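Local structure of methyl-accepting/DNA response regulator (Bacillus cereus, 3D6W) at residues 83-86 with 92-95; 58-61 with 65-68; 20-25 with 69-74; 5-10 with 31-36. The protein probably acts as a phosphorelay response regulator, of which this piece is the LytTR domain that is expected to bind DNA. All coordinates share one frame; numbering follows the deposited sequence.

Interaction 1. Residues 83-86 with 92-95; sequences FLLS and RVPV
Leu85 and Val95 meet diagonally on the inner face of the antiparallel hairpin made by residues 83-86 and 92-95, with Leu85 CD2 3.6 Å from Val95 CG2. Leu85 has its CG anti to the carbonyl carbon (chi1 -48°), which carries the isobutyl group past its direct partner Val93 and on to Val95; the CB atoms of Leu85 and Val93 are still 4.2 Å apart. Phe83 also touches this valine: Phe83 CB is 3.8 Å from Val95 CG2, and Val95 CB sits at the ring edge, near its plane. The Val95 CG2 methyl thus touches both side chains. Two hydrogen-bonded pairs, Phe83 with Val95 and Leu85 with Val93, fix this register; the shortest of their four bonds runs 2.7 Å from Leu85 N to Val93 O. Side chains pack more loosely on the face carrying Leu84, Arg92 and Pro94. There Leu84 CD1 comes nearest to a backbone atom, Val93 O at 3.5 Å, and stands 4.4 Å from Pro94 CB and 4.2 Å from CD of the exposed Arg92. The inner face packs under helix 100-107, where Phe103 touches both Leu85 and Val95, while the Phe109 ring meets that of Phe83 edge-to-face. Strand 72-76 pairs with the other edge of strand 83-87, completing a three-stranded sheet, and Cys61 and Phe65 of the five-stranded sheet abut Val93.

Interaction 2. Residues 58-61 with 65-68; sequences FIRC and FIVN
Phe58 presents one ring face to the carboxamide of Asn68, whose ND2 lies 3.4 Å from Phe58 CZ. The two planes are 42° apart, so the amide leans over the ring without stacking flat on it. With CG anti to the backbone N, Asn68 swings its amide across the outer end of the ring, while at the edge of the same ring Ile66 CG2 approaches near the plane. Arg60 pairs with Ile66 on this face of the hairpin. Its chain bends at chi2 (83°), which lays CD 3.6 Å from Ile66 CG1 and sends the guanidinium on toward the turn. On the reverse face Ile59 and Val67 run alongside each other in the same direction, with Ile59 CG2 3.5 Å from Val67 CG1. Cys61 adopts chi1 65°, its SG held between backbone N and carbonyl carbon; from there the sulfur reaches Phe65 CB at 4.0 Å and Val67 CG1 at 4.1 Å. Backbone bonds set the antiparallel register, among them Ile59 N to Val67 O at 2.9 Å and Cys61 N to Phe65 O at 3.2 Å. Chemically, the polar ends are engaged: Asn68 ND2 bonds to Val21 O and OD1 to Asn70 N, while Arg60 joins Glu50 in a salt bridge and gives NE and NH2 to the carbonyls of His62 and Arg63, bonds that would fix both groups in rotation.

Interaction 3. Residues 20-25 with 69-74; sequences KVMYLE and VNHIKA. With MG (magnesium ion), chain C.
Met22, a selenomethionine in this model, lays its CG methylene over one face of the His71 imidazole. CG stands 4.0 Å from the ring centroid and 19° off the ring normal, a CH-pi contact displaced toward the rim, where Met22 CG is 3.8 Å from His71 ND1. The two side chains cross at about a right angle. The extended chi2 (-178°) carries selenium to an oblique place 5.3 Å from the centroid of the His71 ring, and the terminal CE turns aside at chi3. Near the other end of the imidazole, Val21 O lies 3.3 Å from His71 CD2, also obliquely, and NE2 of His71 is hydrogen-bonded to Ser19 O, a bond that would restrain the ring's rotation, with the methylene packed on one face. No hydrogen bond joins residues 20-25 to 69-74. Met22 and Tyr23 together face Asn34 in a classic beta bulge, and a second one sets Lys73 and Ala74 opposite Ser86. The fold explains the meeting: strand 21-27 runs through the five-stranded sheet, whereas strand 72-76 starts the three-stranded sheet of this ten-stranded LytTR domain, and His71 stands on the link leading out of the first sheet. One residue later the backbone turns its carbonyl to a magnesium ion, 2.6 Å from Ile72 O, with two waters each 2.5 Å from the metal. These distances are long for magnesium. Asp88 is, with Ile72, a magnesium-binding residue seen in a crystal structure of this protein. On a second subunit, Val4 packs against Val69 and Asn70, and Pro15 of that subunit against Ile72.

Interaction 4. Residues 5-10 with 31-36; sequences VTLKTT and TYVNAE
Leu7 reaches across to Val33 from a strand that makes no hydrogen bond with residues 31-36. Its CB is aimed at the opposite strand but serves mainly to direct the branch. CG, anti to the carbonyl carbon (chi1 -42°), comes next and is already 4.2 Å from Val33 CB. The methyls then divide the work. CD2 presses on the valine itself, 3.4 Å from Val33 CB, 3.5 Å from Val33 CG1 and 3.9 Å from Val33 CG2, so it rests on the whole fork of that side chain. CD1 turns toward the Val33 carbonyl; the modelled separation there is too short for a methyl and an oxygen, and with chi2 at -149°, far from a staggered value, the exact placing of this tip is doubtful. Two residues earlier, on the same face of the strand, Val5 adds a looser touch, its CG1 4.3 Å from Val33 CG2. The CA atoms of Leu7 and Val33 are 6.7 Å apart, too far for strand pairing; what joins the segments is apolar packing of one sheet against another. Strand 4-8 pairs with 13-17 in a two-stranded sheet, and Val33 belongs to the neighbouring five-stranded one, where the backbone of Lys8 bonds to Thr41 of strand 39-42. Val21 and His42 of that sheet each touch both Val5 and Val33, Leu38 flanks Leu7, and Thr6 bonds through OG1 to Leu107 O of a third subunit.

From the N terminus, strand 4-8 opens interaction 4, and residues 20-25 open interaction 3 before residues 31-36 close the first loop, so interactions 3 and 4 cross. Interaction 2 then forms and closes as a tight hairpin wholly within the longer loop that ends when residues 69-74 return to 20-25. Interaction 1, a second hairpin, follows in series. Spatially, interaction 4 joins the two-stranded sheet to the five-stranded one, interaction 2 builds one edge of the latter, and interaction 3 meets the passage toward the three-stranded sheet holding interaction 1. Interactions 1 and 4 lie on opposite sides of the chain's centre, about 20 Å apart between centres.

Interaction 1. Residues 83-86 with 92-95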
loop_
_atom_site.group_PDB
_atom_site.type_symbol
_atom_site.label_atom_id
_atom_site.label_comp_id
_atom_site.label_asym_id
_atom_site.label_seq_id
_atom_site.Cartn_x
_atom_site.Cartn_y
_atom_site.Cartn_z
ATOM N N PHE A 83 -10.399 -11.906 26.800
ATOM C CA PHE A 83 -9.023 -11.975 26.259
ATOM C C PHE A 83 -8.201 -10.811 26.757
ATOM O O PHE A 83 -8.708 -9.802 27.217
ATOM C CB PHE A 83 -8.994 -11.987 24.721
ATOM C CG PHE A 83 -9.841 -13.073 24.092
ATOM C CD1 PHE A 83 -9.385 -14.392 24.039
ATOM C CD2 PHE A 83 -11.092 -12.776 23.540
ATOM C CE1 PHE A 83 -10.154 -15.387 23.469
ATOM C CE2 PHE A 83 -11.858 -13.773 22.950
ATOM C CZ PHE A 83 -11.387 -15.079 22.928
ATOM N N LEU A 84 -6.904 -10.971 26.652
ATOM C CA LEU A 84 -6.002 -9.908 26.947
ATOM C C LEU A 84 -5.098 -9.835 25.742
ATOM O O LEU A 84 -4.622 -10.880 25.260
ATOM C CB LEU A 84 -5.210 -10.256 28.209
ATOM C CG LEU A 84 -4.500 -9.199 28.979
ATOM C CD1 LEU A 84 -5.346 -7.902 29.028
ATOM C CD2 LEU A 84 -4.173 -9.803 30.386
ATOM N N LEU A 85 -4.909 -8.619 25.224
ATOM C CA LEU A 85 -4.121 -8.395 24.019
ATOM C C LEU A 85 -2.763 -7.884 24.421
ATOM O O LEU A 85 -2.618 -6.891 25.097
ATOM C CB LEU A 85 -4.809 -7.380 23.083
ATOM C CG LEU A 85 -6.304 -7.613 22.812
ATOM C CD1 LEU A 85 -6.882 -6.583 21.836
ATOM C CD2 LEU A 85 -6.537 -9.051 22.366
ATOM N N SER A 86 -1.753 -8.587 23.970
ATOM C CA SER A 86 -0.375 -8.154 24.061
ATOM C C SER A 86 -0.077 -7.302 22.846
ATOM O O SER A 86 -0.138 -7.805 21.723
ATOM C CB SER A 86 0.525 -9.411 24.041
ATOM O OG SER A 86 1.852 -9.145 24.481
ATOM N N ARG A 92 -0.781 -3.732 27.196
ATOM C CA ARG A 92 -1.857 -4.718 27.093
ATOM C C ARG A 92 -3.188 -4.017 27.025
ATOM O O ARG A 92 -3.345 -2.903 27.510
ATOM C CB ARG A 92 -1.832 -5.780 28.218
ATOM C CG ARG A 92 -2.075 -5.228 29.639
ATOM C CD ARG A 92 -1.909 -6.287 30.729
ATOM N NE ARG A 92 -0.563 -6.846 30.676
ATOM C CZ ARG A 92 0.524 -6.297 31.227
ATOM N NH1 ARG A 92 0.456 -5.169 31.916
ATOM N NH2 ARG A 92 1.688 -6.904 31.104
ATOM N N VAL A 93 -4.142 -4.688 26.405
ATOM C CA VAL A 93 -5.487 -4.147 26.227
ATOM C C VAL A 93 -6.460 -5.267 26.495
ATOM O O VAL A 93 -6.267 -6.375 25.985
ATOM C CB VAL A 93 -5.682 -3.590 24.783
ATOM C CG1 VAL A 93 -7.128 -3.150 24.572
ATOM C CG2 VAL A 93 -4.670 -2.434 24.492
ATOM N N PRO A 94 -7.499 -5.012 27.313
ATOM C CA PRO A 94 -8.491 -6.038 27.522
ATOM C C PRO A 94 -9.599 -6.156 26.456
ATOM O O PRO A 94 -10.099 -5.176 25.941
ATOM C CB PRO A 94 -9.094 -5.644 28.868
ATOM C CG PRO A 94 -8.979 -4.187 28.928
ATOM C CD PRO A 94 -7.795 -3.800 28.098
ATOM N N VAL A 95 -10.007 -7.395 26.183
ATOM C CA VAL A 95 -11.250 -7.677 25.491
ATOM C C VAL A 95 -12.233 -8.146 26.573
ATOM O O VAL A 95 -12.026 -9.185 27.207
ATOM C CB VAL A 95 -11.094 -8.757 24.351
ATOM C CG1 VAL A 95 -12.356 -8.819 23.517
ATOM C CG2 VAL A 95 -9.863 -8.482 23.479
#

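Interaction 2. Residues 58-61 with 65-68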
loop_
_atom_site.group_PDB
_atom_site.type_symbol
_atom_site.label_atom_id
_atom_site.label_comp_id
_atom_site.label_asym_id
_atom_site.label_seq_id
_atom_site.Cartn_x
_atom_site.Cartn_y
_atom_site.Cartn_z
ATOM N N PHE A 58 -9.313 -1.923 12.574
ATOM C CA PHE A 58 -9.750 -1.452 13.890
ATOM C C PHE A 58 -10.956 -2.244 14.372
ATOM O O PHE A 58 -11.819 -2.562 13.606
ATOM C CB PHE A 58 -10.028 0.056 13.817
ATOM C CG PHE A 58 -8.767 0.878 13.593
ATOM C CD1 PHE A 58 -8.343 1.195 12.310
ATOM C CD2 PHE A 58 -7.962 1.259 14.665
ATOM C CE1 PHE A 58 -7.167 1.923 12.098
ATOM C CE2 PHE A 58 -6.810 1.963 14.469
ATOM C CZ PHE A 58 -6.405 2.300 13.182
ATOM N N ILE A 59 -10.964 -2.620 15.653
ATOM C CA ILE A 59 -12.109 -3.297 16.263
ATOM C C ILE A 59 -12.370 -2.799 17.681
ATOM O O ILE A 59 -11.486 -2.781 18.501
ATOM C CB ILE A 59 -11.944 -4.869 16.259
ATOM C CG1 ILE A 59 -13.255 -5.551 16.714
ATOM C CG2 ILE A 59 -10.828 -5.318 17.198
ATOM C CD1 ILE A 59 -13.350 -7.035 16.401
ATOM N N ARG A 60 -13.597 -2.380 17.948
ATOM C CA ARG A 60 -14.100 -2.253 19.299
ATOM C C ARG A 60 -14.056 -3.595 20.043
ATOM O O ARG A 60 -14.723 -4.558 19.675
ATOM C CB ARG A 60 -15.527 -1.718 19.301
ATOM C CG ARG A 60 -15.980 -1.232 20.666
ATOM C CD ARG A 60 -15.517 0.177 20.942
ATOM N NE ARG A 60 -16.189 0.741 22.108
ATOM C CZ ARG A 60 -17.336 1.421 22.095
ATOM N NH1 ARG A 60 -17.983 1.676 20.968
ATOM N NH2 ARG A 60 -17.818 1.906 23.228
ATOM N N CYS A 61 -13.264 -3.624 21.119
ATOM C CA CYS A 61 -13.050 -4.839 21.887
ATOM C C CYS A 61 -13.453 -4.728 23.348
ATOM O O CYS A 61 -13.342 -5.686 24.094
ATOM C CB CYS A 61 -11.585 -5.256 21.766
ATOM S SG CYS A 61 -10.415 -4.125 22.469
ATOM N N PHE A 65 -12.330 0.698 24.724
ATOM C CA PHE A 65 -11.183 0.517 23.807
ATOM C C PHE A 65 -11.555 0.178 22.397
ATOM O O PHE A 65 -12.415 -0.688 22.153
ATOM C CB PHE A 65 -10.273 -0.617 24.282
ATOM C CG PHE A 65 -9.564 -0.316 25.559
ATOM C CD1 PHE A 65 -10.142 -0.641 26.781
ATOM C CD2 PHE A 65 -8.319 0.319 25.544
ATOM C CE1 PHE A 65 -9.471 -0.311 28.016
ATOM C CE2 PHE A 65 -7.653 0.627 26.729
ATOM C CZ PHE A 65 -8.234 0.305 27.970
ATOM N N ILE A 66 -10.877 0.849 21.461
ATOM C CA ILE A 66 -10.761 0.374 20.092
ATOM C C ILE A 66 -9.277 -0.008 19.835
ATOM O O ILE A 66 -8.365 0.764 20.113
ATOM C CB ILE A 66 -11.229 1.406 19.042
ATOM C CG1 ILE A 66 -12.723 1.732 19.204
ATOM C CG2 ILE A 66 -10.870 0.898 17.590
ATOM C CD1 ILE A 66 -13.161 2.872 18.396
ATOM N N VAL A 67 -9.053 -1.224 19.334
ATOM C CA VAL A 67 -7.700 -1.694 19.045
ATOM C C VAL A 67 -7.422 -1.763 17.517
ATOM O O VAL A 67 -8.338 -2.044 16.678
ATOM C CB VAL A 67 -7.414 -3.061 19.778
ATOM C CG1 VAL A 67 -8.110 -4.237 19.100
ATOM C CG2 VAL A 67 -5.880 -3.335 19.899
ATOM N N ASN A 68 -6.176 -1.497 17.151
ATOM C CA ASN A 68 -5.677 -1.773 15.782
ATOM C C ASN A 68 -5.070 -3.166 15.771
ATOM O O ASN A 68 -4.040 -3.387 16.380
ATOM C CB ASN A 68 -4.599 -0.735 15.400
ATOM C CG ASN A 68 -4.218 -0.775 13.936
ATOM O OD1 ASN A 68 -4.404 -1.758 13.281
ATOM N ND2 ASN A 68 -3.634 0.305 13.447
#

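Interaction 3. Residues 20-25 with 69-74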
loop_
_atom_site.group_PDB
_atom_site.type_symbol
_atom_site.label_atom_id
_atom_site.label_comp_id
_atom_site.label_asym_id
_atom_site.label_seq_id
_atom_site.Cartn_x
_atom_site.Cartn_y
_atom_site.Cartn_z
ATOM N N LYS A 20 -0.312 4.125 12.309
ATOM C CA LYS A 20 0.472 4.334 13.483
ATOM C C LYS A 20 -0.362 4.404 14.761
ATOM O O LYS A 20 0.184 4.479 15.877
ATOM C CB LYS A 20 1.282 5.624 13.332
ATOM C CG LYS A 20 2.164 5.659 12.096
ATOM C CD LYS A 20 3.634 5.467 12.393
ATOM C CE LYS A 20 4.408 6.833 12.424
ATOM N NZ LYS A 20 5.388 6.982 13.628
ATOM N N VAL A 21 -1.679 4.347 14.626
ATOM C CA VAL A 21 -2.561 4.265 15.813
ATOM C C VAL A 21 -2.624 2.812 16.312
ATOM O O VAL A 21 -3.001 1.906 15.537
ATOM C CB VAL A 21 -3.989 4.800 15.501
ATOM C CG1 VAL A 21 -4.902 4.780 16.774
ATOM C CG2 VAL A 21 -3.877 6.210 14.867
HETATM N N MSE A 22 -2.247 2.609 17.568
HETATM C CA MSE A 22 -2.205 1.301 18.189
HETATM C C MSE A 22 -3.558 0.918 18.816
HETATM O O MSE A 22 -4.027 -0.201 18.671
HETATM C CB MSE A 22 -1.105 1.276 19.269
HETATM C CG MSE A 22 0.256 1.592 18.753
HETATM SE SE MSE A 22 1.723 1.517 20.018
HETATM C CE MSE A 22 0.945 2.840 21.207
ATOM N N TYR A 23 -4.136 1.871 19.536
ATOM C CA TYR A 23 -5.433 1.742 20.184
ATOM C C TYR A 23 -6.007 3.127 20.586
ATOM O O TYR A 23 -5.328 4.171 20.519
ATOM C CB TYR A 23 -5.381 0.759 21.386
ATOM C CG TYR A 23 -4.573 1.236 22.583
ATOM C CD1 TYR A 23 -3.231 0.922 22.712
ATOM C CD2 TYR A 23 -5.178 1.984 23.598
ATOM C CE1 TYR A 23 -2.521 1.350 23.781
ATOM C CE2 TYR A 23 -4.483 2.432 24.659
ATOM C CZ TYR A 23 -3.138 2.126 24.755
ATOM O OH TYR A 23 -2.421 2.586 25.855
ATOM N N LEU A 24 -7.295 3.140 20.884
ATOM C CA LEU A 24 -7.968 4.340 21.359
ATOM C C LEU A 24 -8.595 3.932 22.666
ATOM O O LEU A 24 -9.040 2.784 22.811
ATOM C CB LEU A 24 -9.043 4.876 20.377
ATOM C CG LEU A 24 -8.637 5.431 19.009
ATOM C CD1 LEU A 24 -8.422 4.326 17.948
ATOM C CD2 LEU A 24 -9.673 6.340 18.502
ATOM N N GLU A 25 -8.592 4.846 23.632
ATOM C CA GLU A 25 -9.154 4.561 24.948
ATOM C C GLU A 25 -10.086 5.667 25.434
ATOM O O GLU A 25 -9.688 6.847 25.464
ATOM C CB GLU A 25 -8.056 4.350 25.988
ATOM C CG GLU A 25 -8.633 4.110 27.400
ATOM C CD GLU A 25 -7.589 3.808 28.435
ATOM O OE1 GLU A 25 -7.961 3.248 29.513
ATOM O OE2 GLU A 25 -6.414 4.116 28.143
ATOM N N VAL A 69 -5.691 -4.087 15.044
ATOM C CA VAL A 69 -5.242 -5.485 15.005
ATOM C C VAL A 69 -3.832 -5.596 14.432
ATOM O O VAL A 69 -3.154 -6.611 14.656
ATOM C CB VAL A 69 -6.238 -6.425 14.231
ATOM C CG1 VAL A 69 -7.716 -6.193 14.721
ATOM C CG2 VAL A 69 -6.147 -6.220 12.750
ATOM N N ASN A 70 -3.360 -4.563 13.723
ATOM C CA ASN A 70 -2.012 -4.609 13.175
ATOM C C ASN A 70 -0.917 -4.321 14.164
ATOM O O ASN A 70 0.258 -4.543 13.870
ATOM C CB ASN A 70 -1.910 -3.692 11.961
ATOM C CG ASN A 70 -2.769 -4.201 10.814
ATOM O OD1 ASN A 70 -2.530 -5.302 10.280
ATOM N ND2 ASN A 70 -3.809 -3.445 10.474
ATOM N N HIS A 71 -1.293 -3.806 15.334
ATOM C CA HIS A 71 -0.362 -3.646 16.441
ATOM C C HIS A 71 -0.511 -4.688 17.501
ATOM O O HIS A 71 0.204 -4.654 18.474
ATOM C CB HIS A 71 -0.474 -2.267 17.019
ATOM C CG HIS A 71 -0.095 -1.210 16.049
ATOM N ND1 HIS A 71 1.199 -0.772 15.905
ATOM C CD2 HIS A 71 -0.827 -0.533 15.135
ATOM C CE1 HIS A 71 1.247 0.148 14.951
ATOM N NE2 HIS A 71 0.025 0.312 14.470
ATOM N N ILE A 72 -1.403 -5.644 17.312
ATOM C CA ILE A 72 -1.530 -6.764 18.248
ATOM C C ILE A 72 -0.370 -7.701 18.004
ATOM O O ILE A 72 -0.131 -8.130 16.857
ATOM C CB ILE A 72 -2.864 -7.565 18.120
ATOM C CG1 ILE A 72 -4.059 -6.696 18.531
ATOM C CG2 ILE A 72 -2.840 -8.853 19.000
ATOM C CD1 ILE A 72 -5.399 -7.301 18.273
ATOM N N LYS A 73 0.330 -8.041 19.081
ATOM C CA LYS A 73 1.347 -9.077 19.010
ATOM C C LYS A 73 0.744 -10.490 19.259
ATOM O O LYS A 73 0.975 -11.411 18.451
ATOM C CB LYS A 73 2.477 -8.762 19.981
ATOM C CG LYS A 73 3.555 -9.813 20.017
ATOM C CD LYS A 73 4.788 -9.282 20.707
ATOM C CE LYS A 73 5.260 -10.213 21.801
ATOM N NZ LYS A 73 6.215 -11.207 21.220
ATOM N N ALA A 74 -0.038 -10.642 20.327
ATOM C CA ALA A 74 -0.623 -11.940 20.692
ATOM C C ALA A 74 -1.932 -11.716 21.432
ATOM O O ALA A 74 -2.103 -10.681 22.099
ATOM C CB ALA A 74 0.336 -12.790 21.572
HETATM MG MG MG C . 1.402 -7.718 14.833
HETATM O O HOH W 1 0.790 -10.080 15.545
HETATM O O HOH W 2 2.147 -9.211 12.911
#

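Interaction 4. Residues 5-10 with 31-36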
loop_
_atom_site.group_PDB
_atom_site.type_symbol
_atom_site.label_atom_id
_atom_site.label_comp_id
_atom_site.label_asym_id
_atom_site.label_seq_id
_atom_site.Cartn_x
_atom_site.Cartn_y
_atom_site.Cartn_z
ATOM N N VAL A 5 -5.437 10.799 11.954
ATOM C CA VAL A 5 -6.139 11.270 13.148
ATOM C C VAL A 5 -5.287 12.388 13.776
ATOM O O VAL A 5 -4.072 12.229 13.923
ATOM C CB VAL A 5 -6.320 10.177 14.218
ATOM C CG1 VAL A 5 -7.539 10.522 15.124
ATOM C CG2 VAL A 5 -6.477 8.814 13.588
ATOM N N THR A 6 -5.929 13.514 14.110
ATOM C CA THR A 6 -5.249 14.661 14.723
ATOM C C THR A 6 -5.420 14.545 16.223
ATOM O O THR A 6 -6.533 14.610 16.735
ATOM C CB THR A 6 -5.721 16.000 14.149
ATOM O OG1 THR A 6 -5.632 15.949 12.710
ATOM C CG2 THR A 6 -4.836 17.138 14.634
ATOM N N LEU A 7 -4.307 14.246 16.895
ATOM C CA LEU A 7 -4.244 14.215 18.354
ATOM C C LEU A 7 -3.923 15.620 18.887
ATOM O O LEU A 7 -3.080 16.330 18.348
ATOM C CB LEU A 7 -3.155 13.263 18.857
ATOM C CG LEU A 7 -2.869 11.891 18.268
ATOM C CD1 LEU A 7 -2.368 10.954 19.335
ATOM C CD2 LEU A 7 -4.072 11.309 17.593
ATOM N N LYS A 8 -4.571 15.996 19.979
ATOM C CA LYS A 8 -4.272 17.257 20.669
ATOM C C LYS A 8 -3.125 17.021 21.624
ATOM O O LYS A 8 -3.220 16.131 22.478
ATOM C CB LYS A 8 -5.504 17.728 21.433
ATOM C CG LYS A 8 -5.292 18.866 22.396
ATOM C CD LYS A 8 -6.614 19.499 22.749
ATOM C CE LYS A 8 -6.406 20.910 23.285
ATOM N NZ LYS A 8 -7.687 21.649 23.247
ATOM N N THR A 9 -2.031 17.773 21.430
ATOM C CA THR A 9 -0.937 17.856 22.418
ATOM C C THR A 9 -1.018 19.154 23.217
ATOM O O THR A 9 -1.904 19.981 22.993
ATOM C CB THR A 9 0.454 17.753 21.796
ATOM O OG1 THR A 9 0.384 18.132 20.424
ATOM C CG2 THR A 9 0.991 16.301 21.903
ATOM N N THR A 10 -0.095 19.299 24.168
ATOM C CA THR A 10 -0.097 20.415 25.126
ATOM C C THR A 10 -0.133 21.794 24.411
ATOM O O THR A 10 -0.964 22.668 24.735
ATOM C CB THR A 10 1.107 20.282 26.137
ATOM O OG1 THR A 10 2.299 19.919 25.432
ATOM C CG2 THR A 10 0.823 19.204 27.170
ATOM N N THR A 31 -11.498 10.842 24.751
ATOM C CA THR A 31 -10.863 9.805 23.925
ATOM C C THR A 31 -9.378 10.037 23.797
ATOM O O THR A 31 -8.953 11.085 23.377
ATOM C CB THR A 31 -11.456 9.752 22.506
ATOM O OG1 THR A 31 -12.843 9.493 22.632
ATOM C CG2 THR A 31 -10.795 8.657 21.643
ATOM N N TYR A 32 -8.596 9.030 24.152
ATOM C CA TYR A 32 -7.161 9.095 24.016
ATOM C C TYR A 32 -6.794 8.228 22.843
ATOM O O TYR A 32 -7.133 7.071 22.809
ATOM C CB TYR A 32 -6.483 8.584 25.279
ATOM C CG TYR A 32 -6.586 9.557 26.392
ATOM C CD1 TYR A 32 -7.670 9.518 27.289
ATOM C CD2 TYR A 32 -5.623 10.545 26.547
ATOM C CE1 TYR A 32 -7.785 10.427 28.315
ATOM C CE2 TYR A 32 -5.722 11.467 27.576
ATOM C CZ TYR A 32 -6.808 11.407 28.455
ATOM O OH TYR A 32 -6.885 12.338 29.462
ATOM N N VAL A 33 -6.119 8.831 21.880
ATOM C CA VAL A 33 -5.559 8.145 20.736
ATOM C C VAL A 33 -4.085 7.840 21.060
ATOM O O VAL A 33 -3.262 8.743 21.212
ATOM C CB VAL A 33 -5.727 8.997 19.444
ATOM C CG1 VAL A 33 -5.424 8.164 18.221
ATOM C CG2 VAL A 33 -7.144 9.554 19.345
ATOM N N ASN A 34 -3.795 6.548 21.209
ATOM C CA ASN A 34 -2.466 6.025 21.489
ATOM C C ASN A 34 -1.754 5.562 20.205
ATOM O O ASN A 34 -2.035 4.480 19.669
ATOM C CB ASN A 34 -2.572 4.860 22.455
ATOM C CG ASN A 34 -2.937 5.292 23.870
ATOM O OD1 ASN A 34 -4.110 5.552 24.184
ATOM N ND2 ASN A 34 -1.928 5.323 24.744
ATOM N N ALA A 35 -0.840 6.401 19.733
ATOM C CA ALA A 35 -0.050 6.171 18.528
ATOM C C ALA A 35 1.345 5.713 18.934
ATOM O O ALA A 35 1.732 5.764 20.102
ATOM C CB ALA A 35 0.007 7.431 17.666
ATOM N N GLU A 36 2.108 5.237 17.972
ATOM C CA GLU A 36 3.348 4.541 18.307
ATOM C C GLU A 36 4.313 5.411 19.116
ATOM O O GLU A 36 4.977 4.919 20.034
ATOM C CB GLU A 36 4.046 4.057 17.051
ATOM C CG GLU A 36 3.294 3.016 16.263
ATOM C CD GLU A 36 3.963 2.748 14.959
ATOM O OE1 GLU A 36 4.881 3.497 14.595
ATOM O OE2 GLU A 36 3.590 1.804 14.264
#